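Local coordinates for tRNA (Adenine(22)-N(1))-methyltransferase (Mycoplasma capricolum subsp. capricolum, PDB 6QE6), which probably methylates N1 of adenine 22 in tRNA, and binds the cofactor product S-adenosyl-L-homocysteine, at residues Q231-I234 with N235-K239. Sequence-based numbering, arbitrary orientation.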
loop_
_atom_site.group_PDB
_atom_site.type_symbol
_atom_site.label_atom_id
_atom_site.label_comp_id
_atom_site.label_asym_id
_atom_site.label_seq_id
_atom_site.Cartn_x
_atom_site.Cartn_y
_atom_site.Cartn_z
ATOM N N GLN A 231 -12.975 16.166 -18.114
ATOM C CA GLN A 231 -12.860 15.748 -19.508
ATOM C C GLN A 231 -11.473 15.188 -19.807
ATOM O O GLN A 231 -11.328 14.238 -20.590
ATOM C CB GLN A 231 -13.176 16.937 -20.421
ATOM C CG GLN A 231 -13.103 16.645 -21.915
ATOM C CD GLN A 231 -14.411 16.071 -22.477
ATOM O OE1 GLN A 231 -14.687 14.864 -22.341
ATOM N NE2 GLN A 231 -15.222 16.937 -23.113
ATOM N N ASN A 232 -10.434 15.770 -19.195
ATOM C CA ASN A 232 -9.078 15.285 -19.431
ATOM C C ASN A 232 -8.812 13.990 -18.677
ATOM O O ASN A 232 -8.157 13.084 -19.209
ATOM C CB ASN A 232 -8.048 16.356 -19.051
ATOM C CG ASN A 232 -7.539 17.119 -20.264
ATOM O OD1 ASN A 232 -7.598 18.356 -20.311
ATOM N ND2 ASN A 232 -7.055 16.378 -21.270
ATOM N N ARG A 233 -9.307 13.883 -17.443
ATOM C CA ARG A 233 -9.208 12.625 -16.711
ATOM C C ARG A 233 -9.760 11.472 -17.549
ATOM O O ARG A 233 -9.075 10.461 -17.749
ATOM C CB ARG A 233 -9.928 12.756 -15.369
ATOM C CG ARG A 233 -9.280 12.035 -14.186
ATOM C CD ARG A 233 -9.394 10.543 -14.368
ATOM N NE ARG A 233 -9.452 9.711 -13.146
ATOM C CZ ARG A 233 -8.397 9.333 -12.417
ATOM N NH1 ARG A 233 -8.574 8.548 -11.360
ATOM N NH2 ARG A 233 -7.167 9.746 -12.731
ATOM N N ILE A 234 -10.971 11.644 -18.108
ATOM C CA ILE A 234 -11.603 10.583 -18.900
ATOM C C ILE A 234 -10.699 10.156 -20.044
ATOM O O ILE A 234 -10.494 8.960 -20.279
ATOM C CB ILE A 234 -12.971 11.034 -19.443
ATOM C CG1 ILE A 234 -14.048 10.944 -18.369
ATOM C CG2 ILE A 234 -13.372 10.171 -20.644
ATOM C CD1 ILE A 234 -15.237 11.799 -18.655
ATOM N N ASN A 235 -10.167 11.130 -20.790
ATOM C CA ASN A 235 -9.304 10.810 -21.926
ATOM C C ASN A 235 -8.014 10.137 -21.487
ATOM O O ASN A 235 -7.504 9.263 -22.199
ATOM C CB ASN A 235 -8.973 12.068 -22.724
ATOM C CG ASN A 235 -10.186 12.652 -23.417
ATOM O OD1 ASN A 235 -11.183 11.957 -23.653
ATOM N ND2 ASN A 235 -10.108 13.935 -23.752
ATOM N N LYS A 236 -7.469 10.530 -20.333
ATOM C CA LYS A 236 -6.282 9.849 -19.835
ATOM C C LYS A 236 -6.595 8.392 -19.534
ATOM O O LYS A 236 -5.839 7.496 -19.936
ATOM C CB LYS A 236 -5.725 10.581 -18.612
ATOM C CG LYS A 236 -4.571 11.514 -18.979
ATOM C CD LYS A 236 -4.466 12.762 -18.096
ATOM C CE LYS A 236 -4.401 12.429 -16.623
ATOM N NZ LYS A 236 -4.005 13.616 -15.798
ATOM N N ILE A 237 -7.744 8.133 -18.890
ATOM C CA ILE A 237 -8.141 6.765 -18.561
ATOM C C ILE A 237 -8.307 5.946 -19.831
ATOM O O ILE A 237 -7.840 4.801 -19.926
ATOM C CB ILE A 237 -9.443 6.753 -17.732
ATOM C CG1 ILE A 237 -9.280 7.495 -16.405
ATOM C CG2 ILE A 237 -9.900 5.329 -17.485
ATOM C CD1 ILE A 237 -10.542 7.505 -15.570
ATOM N N ARG A 238 -9.008 6.514 -20.813
ATOM C CA ARG A 238 -9.261 5.797 -22.053
ATOM C C ARG A 238 -7.958 5.461 -22.759
ATOM O O ARG A 238 -7.809 4.372 -23.323
ATOM C CB ARG A 238 -10.168 6.634 -22.956
ATOM C CG ARG A 238 -10.318 6.064 -24.351
ATOM C CD ARG A 238 -10.936 4.694 -24.274
ATOM N NE ARG A 238 -12.249 4.770 -23.642
ATOM C CZ ARG A 238 -12.819 3.762 -22.983
ATOM N NH1 ARG A 238 -12.183 2.597 -22.854
ATOM N NH2 ARG A 238 -14.025 3.923 -22.446
ATOM N N LYS A 239 -6.999 6.386 -22.750
ATOM C CA LYS A 239 -5.690 6.070 -23.304
ATOM C C LYS A 239 -5.060 4.910 -22.549
ATOM O O LYS A 239 -4.627 3.921 -23.156
ATOM C CB LYS A 239 -4.785 7.311 -23.289
ATOM C CG LYS A 239 -5.184 8.346 -24.332
ATOM C CD LYS A 239 -4.202 9.506 -24.451
ATOM C CE LYS A 239 -4.924 10.820 -24.800
ATOM N NZ LYS A 239 -4.105 12.045 -24.532
#
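The guanidinium of Arg233 meets the methyl CD1 of Ile237 obliquely. Ile237 CD1 lies 3.5 Å from Arg233 NE, and Arg233 CD packs on CD1 and CG1 of Ile237. The carboxamide of Asn235 lies with one face under Gln231 O, which stands almost straight above Asn235 CG at 3.4 Å. This CG sits beside the backbone N (chi1 -67°), which places the amide below that oxygen. ND2 is equally near, but its N-H bonds lie in the amide plane and do not point at an oxygen above it, so no hydrogen bond forms. Backbone bonds of the alpha-helical i to i+4 pattern join the two turns. Ile237 N gives one to Arg233 O at 2.9 Å, and Arg238 N another to Ile234 O. The bond from Asn235 N to Gln231 O is weak, at 3.3 Å. All of this lies within helix 225-244, which packs against helices 185-190 and 200-217, far from the cofactor pocket. Arg233 forms a salt bridge with Glu189, and Arg238 one with Glu207. Lys236 NZ is 5.9 Å from Arg233 NH2 and makes a weak, long ion pair with Glu189. The shared carboxylate probably offsets the like charges of Arg233 and Lys236.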